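Long-range contacts in N-acetylglucosamine-6-phosphate deacetylase (Thermotoga maritima, PDB 1O12), which probably removes the acetyl group from N-acetylglucosamine 6-phosphate, using one divalent metal ion per subunit: residues Thr88-Thr94 with Ser120-Leu126; Ile155-Met161 with Leu177-Val183. All coordinates share one frame; numbering follows the deposited sequence.

Contact 1 (Thr88-Thr94 with Ser120-Leu126); sequences TTFLATT and SLLGVHL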
ATOM      1  N   THR A  88      27.327 -12.531  -8.161  1.00 31.31           N
ATOM      2  CA  THR A  88      27.991 -12.904  -9.392  1.00 30.95           C
ATOM      3  C   THR A  88      27.695 -11.975 -10.592  1.00 31.42           C
ATOM      4  O   THR A  88      28.163 -12.218 -11.701  1.00 32.84           O
ATOM      5  CB  THR A  88      27.637 -14.343  -9.758  1.00 31.25           C
ATOM      6  OG1 THR A  88      26.216 -14.496  -9.765  1.00 30.79           O
ATOM      7  CG2 THR A  88      28.244 -15.302  -8.764  1.00 31.08           C
ATOM      8  N   THR A  89      26.886 -10.944 -10.380  1.00 29.53           N
ATOM      9  CA  THR A  89      26.584  -9.969 -11.413  1.00 28.17           C
ATOM     10  C   THR A  89      26.269  -8.675 -10.684  1.00 28.49           C
ATOM     11  O   THR A  89      25.452  -8.652  -9.759  1.00 28.23           O
ATOM     12  CB  THR A  89      25.349 -10.312 -12.282  1.00 27.28           C
ATOM     13  OG1 THR A  89      25.539 -11.559 -12.950  1.00 30.73           O
ATOM     14  CG2 THR A  89      25.148  -9.234 -13.349  1.00 27.70           C
ATOM     15  N   PHE A  90      26.936  -7.601 -11.079  1.00 27.79           N
ATOM     16  CA  PHE A  90      26.673  -6.313 -10.470  1.00 26.98           C
ATOM     17  C   PHE A  90      26.842  -5.168 -11.466  1.00 27.88           C
ATOM     18  O   PHE A  90      27.383  -5.324 -12.574  1.00 26.30           O
ATOM     19  CB  PHE A  90      27.540  -6.110  -9.228  1.00 24.95           C
ATOM     20  CG  PHE A  90      28.971  -5.684  -9.510  1.00 26.50           C
ATOM     21  CD1 PHE A  90      29.364  -4.344  -9.339  1.00 28.30           C
ATOM     22  CD2 PHE A  90      29.937  -6.620  -9.831  1.00 23.70           C
ATOM     23  CE1 PHE A  90      30.713  -3.964  -9.474  1.00 27.68           C
ATOM     24  CE2 PHE A  90      31.259  -6.256  -9.965  1.00 25.59           C
ATOM     25  CZ  PHE A  90      31.653  -4.922  -9.785  1.00 26.04           C
ATOM     26  N   LEU A  91      26.319  -4.025 -11.054  1.00 29.29           N
ATOM     27  CA  LEU A  91      26.344  -2.803 -11.827  1.00 28.72           C
ATOM     28  C   LEU A  91      26.972  -1.744 -10.929  1.00 29.35           C
ATOM     29  O   LEU A  91      26.395  -1.357  -9.896  1.00 27.53           O
ATOM     30  CB  LEU A  91      24.902  -2.418 -12.194  1.00 28.09           C
ATOM     31  CG  LEU A  91      24.351  -2.402 -13.622  1.00 28.20           C
ATOM     32  CD1 LEU A  91      24.932  -3.521 -14.460  1.00 25.03           C
ATOM     33  CD2 LEU A  91      22.816  -2.465 -13.546  1.00 26.15           C
ATOM     34  N   ALA A  92      28.172  -1.315 -11.316  1.00 30.89           N
ATOM     35  CA  ALA A  92      28.915  -0.267 -10.619  1.00 30.35           C
ATOM     36  C   ALA A  92      28.065   0.972 -10.863  1.00 30.46           C
ATOM     37  O   ALA A  92      27.874   1.390 -11.983  1.00 32.49           O
ATOM     38  CB  ALA A  92      30.292  -0.118 -11.236  1.00 30.13           C
ATOM     39  N   THR A  93      27.545   1.545  -9.797  1.00 32.74           N
ATOM     40  CA  THR A  93      26.636   2.674  -9.877  1.00 33.78           C
ATOM     41  C   THR A  93      27.293   4.001  -9.608  1.00 34.82           C
ATOM     42  O   THR A  93      28.065   4.148  -8.670  1.00 37.85           O
ATOM     43  CB  THR A  93      25.469   2.452  -8.877  1.00 33.57           C
ATOM     44  OG1 THR A  93      25.041   1.085  -8.980  1.00 32.53           O
ATOM     45  CG2 THR A  93      24.284   3.379  -9.172  1.00 31.12           C
ATOM     46  N   THR A  94      26.968   4.980 -10.432  1.00 35.01           N
ATOM     47  CA  THR A  94      27.534   6.309 -10.279  1.00 34.73           C
ATOM     48  C   THR A  94      26.583   7.194  -9.494  1.00 36.06           C
ATOM     49  O   THR A  94      25.491   6.776  -9.103  1.00 35.77           O
ATOM     50  CB  THR A  94      27.723   6.954 -11.648  1.00 34.85           C
ATOM     51  OG1 THR A  94      26.449   7.021 -12.313  1.00 35.38           O
ATOM     52  CG2 THR A  94      28.682   6.127 -12.503  1.00 31.12           C
ATOM     53  N   SER A 120      32.050 -10.313 -13.101  1.00 30.38           N
ATOM     54  CA  SER A 120      30.703 -10.187 -12.581  1.00 30.47           C
ATOM     55  C   SER A 120      30.163  -8.793 -12.932  1.00 30.67           C
ATOM     56  O   SER A 120      28.989  -8.504 -12.749  1.00 31.95           O
ATOM     57  CB  SER A 120      30.688 -10.447 -11.059  1.00 31.05           C
ATOM     58  OG  SER A 120      31.683  -9.692 -10.368  1.00 33.15           O
ATOM     59  N   LEU A 121      31.015  -7.936 -13.477  1.00 30.39           N
ATOM     60  CA  LEU A 121      30.582  -6.596 -13.851  1.00 30.00           C
ATOM     61  C   LEU A 121      29.787  -6.575 -15.163  1.00 29.97           C
ATOM     62  O   LEU A 121      30.329  -6.770 -16.244  1.00 31.17           O
ATOM     63  CB  LEU A 121      31.788  -5.684 -13.963  1.00 28.63           C
ATOM     64  CG  LEU A 121      31.513  -4.290 -14.517  1.00 31.92           C
ATOM     65  CD1 LEU A 121      30.863  -3.422 -13.444  1.00 32.29           C
ATOM     66  CD2 LEU A 121      32.834  -3.649 -14.963  1.00 32.78           C
ATOM     67  N   LEU A 122      28.492  -6.334 -15.060  1.00 30.09           N
ATOM     68  CA  LEU A 122      27.633  -6.293 -16.226  1.00 30.24           C
ATOM     69  C   LEU A 122      27.776  -4.943 -16.897  1.00 30.59           C
ATOM     70  O   LEU A 122      27.649  -4.814 -18.104  1.00 32.08           O
ATOM     71  CB  LEU A 122      26.186  -6.468 -15.810  1.00 31.14           C
ATOM     72  CG  LEU A 122      25.150  -7.104 -16.759  1.00 32.91           C
ATOM     73  CD1 LEU A 122      23.908  -6.239 -16.792  1.00 30.36           C
ATOM     74  CD2 LEU A 122      25.707  -7.331 -18.132  1.00 29.29           C
ATOM     75  N   GLY A 123      28.034  -3.925 -16.105  1.00 31.48           N
ATOM     76  CA  GLY A 123      28.164  -2.605 -16.671  1.00 31.72           C
ATOM     77  C   GLY A 123      28.046  -1.506 -15.638  1.00 32.51           C
ATOM     78  O   GLY A 123      28.417  -1.669 -14.460  1.00 31.37           O
ATOM     79  N   VAL A 124      27.477  -0.393 -16.081  1.00 30.79           N
ATOM     80  CA  VAL A 124      27.348   0.759 -15.233  1.00 29.07           C
ATOM     81  C   VAL A 124      25.926   1.235 -15.062  1.00 28.87           C
ATOM     82  O   VAL A 124      25.174   1.303 -16.029  1.00 28.56           O
ATOM     83  CB  VAL A 124      28.213   1.904 -15.791  1.00 28.77           C
ATOM     84  CG1 VAL A 124      27.897   3.231 -15.074  1.00 24.51           C
ATOM     85  CG2 VAL A 124      29.679   1.529 -15.625  1.00 25.11           C
ATOM     86  N   HIS A 125      25.567   1.544 -13.818  1.00 28.48           N
ATOM     87  CA  HIS A 125      24.234   2.065 -13.496  1.00 30.33           C
ATOM     88  C   HIS A 125      24.443   3.542 -13.219  1.00 30.78           C
ATOM     89  O   HIS A 125      25.146   3.938 -12.263  1.00 28.67           O
ATOM     90  CB  HIS A 125      23.633   1.360 -12.269  1.00 30.47           C
ATOM     91  CG  HIS A 125      22.346   1.956 -11.788  1.00 30.93           C
ATOM     92  ND1 HIS A 125      21.614   1.403 -10.753  1.00 30.95           N
ATOM     93  CD2 HIS A 125      21.676   3.070 -12.169  1.00 30.96           C
ATOM     94  CE1 HIS A 125      20.552   2.154 -10.517  1.00 31.58           C
ATOM     95  NE2 HIS A 125      20.565   3.173 -11.361  1.00 31.46           N
ATOM     96  N   LEU A 126      23.858   4.348 -14.103  1.00 31.77           N
ATOM     97  CA  LEU A 126      23.977   5.788 -14.016  1.00 33.17           C
ATOM     98  C   LEU A 126      22.819   6.366 -13.208  1.00 33.31           C
ATOM     99  O   LEU A 126      21.712   6.577 -13.733  1.00 32.59           O
ATOM    100  CB  LEU A 126      24.029   6.401 -15.432  1.00 33.40           C
ATOM    101  CG  LEU A 126      25.168   6.001 -16.396  1.00 33.89           C
ATOM    102  CD1 LEU A 126      24.872   6.501 -17.797  1.00 33.96           C
ATOM    103  CD2 LEU A 126      26.476   6.588 -15.936  1.00 32.57           C
TER
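T93 and H125 pack side by side on two parallel strands of the barrel. The H125 side chain starts at CB, which meets T93 OG1 at 3.6 Å and also lies beside L91 CB. CG is next, 3.6 Å from T93 CG2. That methyl sits over one face of the imidazole, offset toward the rim, in a CH-pi contact 3.8 Å from the ring centroid. It spans H125 ND1 (3.7 Å) and CD2 (4.0 Å). T93 OG1 is beside the backbone N (chi1 -44°), which puts CG2 anti to that N and over the ring. At the tip, ND1 is hydrogen-bonded to P60 O and NE2 to T163 OG1, so both ring nitrogens are held and the ring rotation is fixed. Five backbone hydrogen bonds join the strands, among them L122 N to F90 O (2.9 Å). F90 and L121 point to the other face of the sheet. There L121 CD1 lies over the F90 ring, 4.3 Å from its centroid, and S120 OG lies at the ring edge, in plane. Helix 75-83 packs on F90 and A92, and helix 99-115 on L121 and V124. On the face of H125, strand 159-164 adds M161, and T93 lies close to the iron ligand E127.

Contact 2 (Ile155-Met161 with Leu177-Val183); sequences IDSPAKM and LVKRDIV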
ATOM      1  N   ILE A 155      25.773   8.203 -23.888  1.00 41.60           N
ATOM      2  CA  ILE A 155      25.275   7.106 -23.059  1.00 40.33           C
ATOM      3  C   ILE A 155      24.958   5.864 -23.869  1.00 40.89           C
ATOM      4  O   ILE A 155      24.002   5.846 -24.644  1.00 41.28           O
ATOM      5  CB  ILE A 155      24.006   7.515 -22.295  1.00 37.84           C
ATOM      6  CG1 ILE A 155      24.291   8.752 -21.439  1.00 37.57           C
ATOM      7  CG2 ILE A 155      23.531   6.374 -21.450  1.00 33.36           C
ATOM      8  CD1 ILE A 155      23.046   9.334 -20.720  1.00 37.20           C
ATOM      9  N   ASP A 156      25.749   4.820 -23.654  1.00 40.25           N
ATOM     10  CA  ASP A 156      25.577   3.569 -24.369  1.00 40.75           C
ATOM     11  C   ASP A 156      26.421   2.511 -23.644  1.00 40.15           C
ATOM     12  O   ASP A 156      26.997   2.778 -22.583  1.00 39.37           O
ATOM     13  CB  ASP A 156      26.064   3.750 -25.825  1.00 43.40           C
ATOM     14  CG  ASP A 156      25.521   2.675 -26.783  1.00 46.34           C
ATOM     15  OD1 ASP A 156      25.646   2.880 -28.020  1.00 48.69           O
ATOM     16  OD2 ASP A 156      24.981   1.637 -26.316  1.00 46.24           O
ATOM     17  N   SER A 157      26.508   1.315 -24.220  1.00 39.20           N
ATOM     18  CA  SER A 157      27.280   0.248 -23.599  1.00 36.81           C
ATOM     19  C   SER A 157      28.594   0.889 -23.221  1.00 35.71           C
ATOM     20  O   SER A 157      29.174   1.617 -24.022  1.00 37.39           O
ATOM     21  CB  SER A 157      27.487  -0.901 -24.591  1.00 35.62           C
ATOM     22  OG  SER A 157      27.759  -2.110 -23.909  1.00 32.95           O
ATOM     23  N   PRO A 158      29.118   0.585 -22.024  1.00 34.81           N
ATOM     24  CA  PRO A 158      28.542  -0.330 -21.034  1.00 35.08           C
ATOM     25  C   PRO A 158      27.494   0.177 -20.018  1.00 33.96           C
ATOM     26  O   PRO A 158      27.361  -0.385 -18.939  1.00 33.36           O
ATOM     27  CB  PRO A 158      29.780  -0.900 -20.350  1.00 34.30           C
ATOM     28  CG  PRO A 158      30.668   0.286 -20.279  1.00 35.21           C
ATOM     29  CD  PRO A 158      30.500   0.944 -21.657  1.00 33.44           C
ATOM     30  N   ALA A 159      26.764   1.232 -20.342  1.00 33.12           N
ATOM     31  CA  ALA A 159      25.716   1.662 -19.422  1.00 32.55           C
ATOM     32  C   ALA A 159      24.669   0.545 -19.521  1.00 32.98           C
ATOM     33  O   ALA A 159      24.418   0.023 -20.613  1.00 32.78           O
ATOM     34  CB  ALA A 159      25.111   2.985 -19.872  1.00 30.98           C
ATOM     35  N   LYS A 160      24.061   0.180 -18.400  1.00 31.63           N
ATOM     36  CA  LYS A 160      23.070  -0.877 -18.414  1.00 31.59           C
ATOM     37  C   LYS A 160      21.782  -0.448 -17.779  1.00 32.99           C
ATOM     38  O   LYS A 160      20.735  -1.024 -18.043  1.00 33.78           O
ATOM     39  CB  LYS A 160      23.598  -2.111 -17.693  1.00 29.77           C
ATOM     40  CG  LYS A 160      24.732  -2.797 -18.454  1.00 30.59           C
ATOM     41  CD  LYS A 160      24.281  -3.321 -19.808  1.00 32.80           C
ATOM     42  CE  LYS A 160      25.461  -3.807 -20.672  1.00 35.61           C
ATOM     43  NZ  LYS A 160      25.079  -4.217 -22.060  1.00 33.32           N
HETATM   44  N   MSE A 161      21.857   0.582 -16.948  1.00 33.49           N
HETATM   45  CA  MSE A 161      20.688   1.061 -16.239  1.00 33.41           C
HETATM   46  C   MSE A 161      20.822   2.549 -15.990  1.00 33.18           C
HETATM   47  O   MSE A 161      21.923   3.077 -15.893  1.00 34.54           O
HETATM   48  CB  MSE A 161      20.553   0.314 -14.919  1.00 32.14           C
HETATM   49  CG  MSE A 161      19.303   0.638 -14.187  1.00 37.37           C
HETATM   50 SE   MSE A 161      18.999  -0.524 -12.665  1.00 49.41          SE
HETATM   51  CE  MSE A 161      18.373  -2.140 -13.560  1.00 41.51           C
ATOM     52  N   LEU A 177      17.028   5.463 -24.972  1.00 38.56           N
ATOM     53  CA  LEU A 177      18.098   4.612 -24.458  1.00 37.51           C
ATOM     54  C   LEU A 177      17.740   3.155 -24.341  1.00 37.14           C
ATOM     55  O   LEU A 177      18.615   2.301 -24.447  1.00 35.60           O
ATOM     56  CB  LEU A 177      18.565   5.091 -23.089  1.00 36.58           C
ATOM     57  CG  LEU A 177      19.144   6.509 -23.082  1.00 36.89           C
ATOM     58  CD1 LEU A 177      19.597   6.870 -21.656  1.00 36.07           C
ATOM     59  CD2 LEU A 177      20.301   6.579 -24.056  1.00 34.84           C
ATOM     60  N   VAL A 178      16.461   2.863 -24.136  1.00 36.86           N
ATOM     61  CA  VAL A 178      16.055   1.481 -23.978  1.00 37.71           C
ATOM     62  C   VAL A 178      16.481   0.590 -25.137  1.00 39.17           C
ATOM     63  O   VAL A 178      16.826  -0.579 -24.928  1.00 40.12           O
ATOM     64  CB  VAL A 178      14.540   1.376 -23.755  1.00 37.99           C
ATOM     65  CG1 VAL A 178      14.109  -0.098 -23.625  1.00 35.35           C
ATOM     66  CG2 VAL A 178      14.175   2.135 -22.480  1.00 37.53           C
ATOM     67  N   LYS A 179      16.484   1.129 -26.350  1.00 40.33           N
ATOM     68  CA  LYS A 179      16.878   0.331 -27.513  1.00 41.80           C
ATOM     69  C   LYS A 179      18.374   0.045 -27.470  1.00 41.99           C
ATOM     70  O   LYS A 179      18.867  -0.740 -28.263  1.00 41.47           O
ATOM     71  CB  LYS A 179      16.518   1.046 -28.835  1.00 43.96           C
ATOM     72  CG  LYS A 179      17.348   2.311 -29.097  1.00 47.84           C
ATOM     73  CD  LYS A 179      16.791   3.241 -30.197  1.00 49.57           C
ATOM     74  CE  LYS A 179      17.646   4.547 -30.273  1.00 52.12           C
ATOM     75  NZ  LYS A 179      17.111   5.645 -31.177  1.00 52.83           N
ATOM     76  N   ARG A 180      19.092   0.672 -26.536  1.00 42.45           N
ATOM     77  CA  ARG A 180      20.535   0.464 -26.406  1.00 40.97           C
ATOM     78  C   ARG A 180      20.892  -0.533 -25.297  1.00 40.51           C
ATOM     79  O   ARG A 180      22.048  -0.585 -24.828  1.00 39.01           O
ATOM     80  CB  ARG A 180      21.241   1.791 -26.145  1.00 41.49           C
ATOM     81  CG  ARG A 180      20.866   2.853 -27.128  1.00 42.54           C
ATOM     82  CD  ARG A 180      21.562   4.161 -26.828  1.00 43.14           C
ATOM     83  NE  ARG A 180      20.906   5.228 -27.567  1.00 45.06           N
ATOM     84  CZ  ARG A 180      21.337   6.480 -27.622  1.00 45.10           C
ATOM     85  NH1 ARG A 180      22.440   6.838 -26.977  1.00 43.74           N
ATOM     86  NH2 ARG A 180      20.656   7.366 -28.330  1.00 45.47           N
ATOM     87  N   ASP A 181      19.897  -1.329 -24.897  1.00 38.71           N
ATOM     88  CA  ASP A 181      20.091  -2.345 -23.858  1.00 38.19           C
ATOM     89  C   ASP A 181      20.335  -1.662 -22.513  1.00 35.37           C
ATOM     90  O   ASP A 181      21.175  -2.084 -21.725  1.00 33.58           O
ATOM     91  CB  ASP A 181      21.275  -3.258 -24.216  1.00 39.65           C
ATOM     92  CG  ASP A 181      21.191  -4.634 -23.546  1.00 44.52           C
ATOM     93  OD1 ASP A 181      22.210  -5.378 -23.563  1.00 48.36           O
ATOM     94  OD2 ASP A 181      20.110  -4.982 -23.006  1.00 45.83           O
ATOM     95  N   ILE A 182      19.612  -0.572 -22.288  1.00 33.72           N
ATOM     96  CA  ILE A 182      19.689   0.170 -21.039  1.00 32.61           C
ATOM     97  C   ILE A 182      18.294   0.166 -20.379  1.00 32.03           C
ATOM     98  O   ILE A 182      17.301   0.487 -21.031  1.00 30.83           O
ATOM     99  CB  ILE A 182      20.147   1.628 -21.285  1.00 31.94           C
ATOM    100  CG1 ILE A 182      21.535   1.634 -21.933  1.00 29.20           C
ATOM    101  CG2 ILE A 182      20.130   2.407 -19.977  1.00 29.76           C
ATOM    102  CD1 ILE A 182      22.109   3.026 -22.170  1.00 26.78           C
ATOM    103  N   VAL A 183      18.227  -0.237 -19.109  1.00 31.23           N
ATOM    104  CA  VAL A 183      16.965  -0.266 -18.383  1.00 30.72           C
ATOM    105  C   VAL A 183      16.747   1.091 -17.692  1.00 31.84           C
ATOM    106  O   VAL A 183      17.641   1.581 -17.001  1.00 30.38           O
ATOM    107  CB  VAL A 183      16.950  -1.384 -17.272  1.00 31.33           C
ATOM    108  CG1 VAL A 183      15.672  -1.263 -16.422  1.00 29.84           C
ATOM    109  CG2 VAL A 183      17.040  -2.791 -17.892  1.00 27.74           C
TER
HETATM  110  O   HOH W   1      24.250  -1.210 -23.335  1.00 50.51           O
HETATM  111  O   HOH W   2      20.368  -3.468 -19.506  1.00 26.74           O
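I182 and L177 both lie across I155, with I155 CG2 3.7 Å from I182 CD1. L177 CD1 reaches the same CG2. The I182 CD1 methyl meets A159 CB as well, so one small apolar cluster joins the two segments. R180 runs extended from CG to NE. Its NH1 donates to I155 O at 3.0 Å, with the acceptor 16° out of the guanidinium plane. NH1 also bonds to L152 O, while L177 CD2 lies over one guanidinium face. Further along, M161, a selenomethionine, and V183 run alongside each other. The M161 chain bends at chi3 (-77°), and CE meets V183 CG1 at 4.0 Å. The backbones pair in parallel here, with V183 N donating to K160 O at 2.8 Å. This joins strands 159-164 and 183-186 of the TIM-barrel-type domain near their starts. K160 and D181 meet at the more exposed side, K160 NZ to D181 OD1 a long, weak salt bridge of 3.4 Å. One water donates to A159 O and R180 O. A second joins K160 O to D181 O. The chemistry is mixed: an apolar centre, one arginine bound to two backbone carbonyls, and a long ion pair that probably adds little at this partly exposed edge.

Overall arrangement
After the N-terminal strands and helix 75-83, the chain runs along strand 87-93, then through helix 99-115, and returns on strand 121-127. Contact 1 closes this beta-alpha-beta unit. The chain then passes the iron ligand E127 and helix 149-152 before contact 2 opens. Contact 2 closes the shorter excursion from strand 159-164 to strand 183-186, just ahead of the iron ligand H188. The two contacts neither nest nor cross; they follow in series. They meet through strands 121-127 and 159-164, where V124 pairs with P158 and K160. Together they tie four successive parallel strands of the TIM-barrel-type amidohydrolase domain.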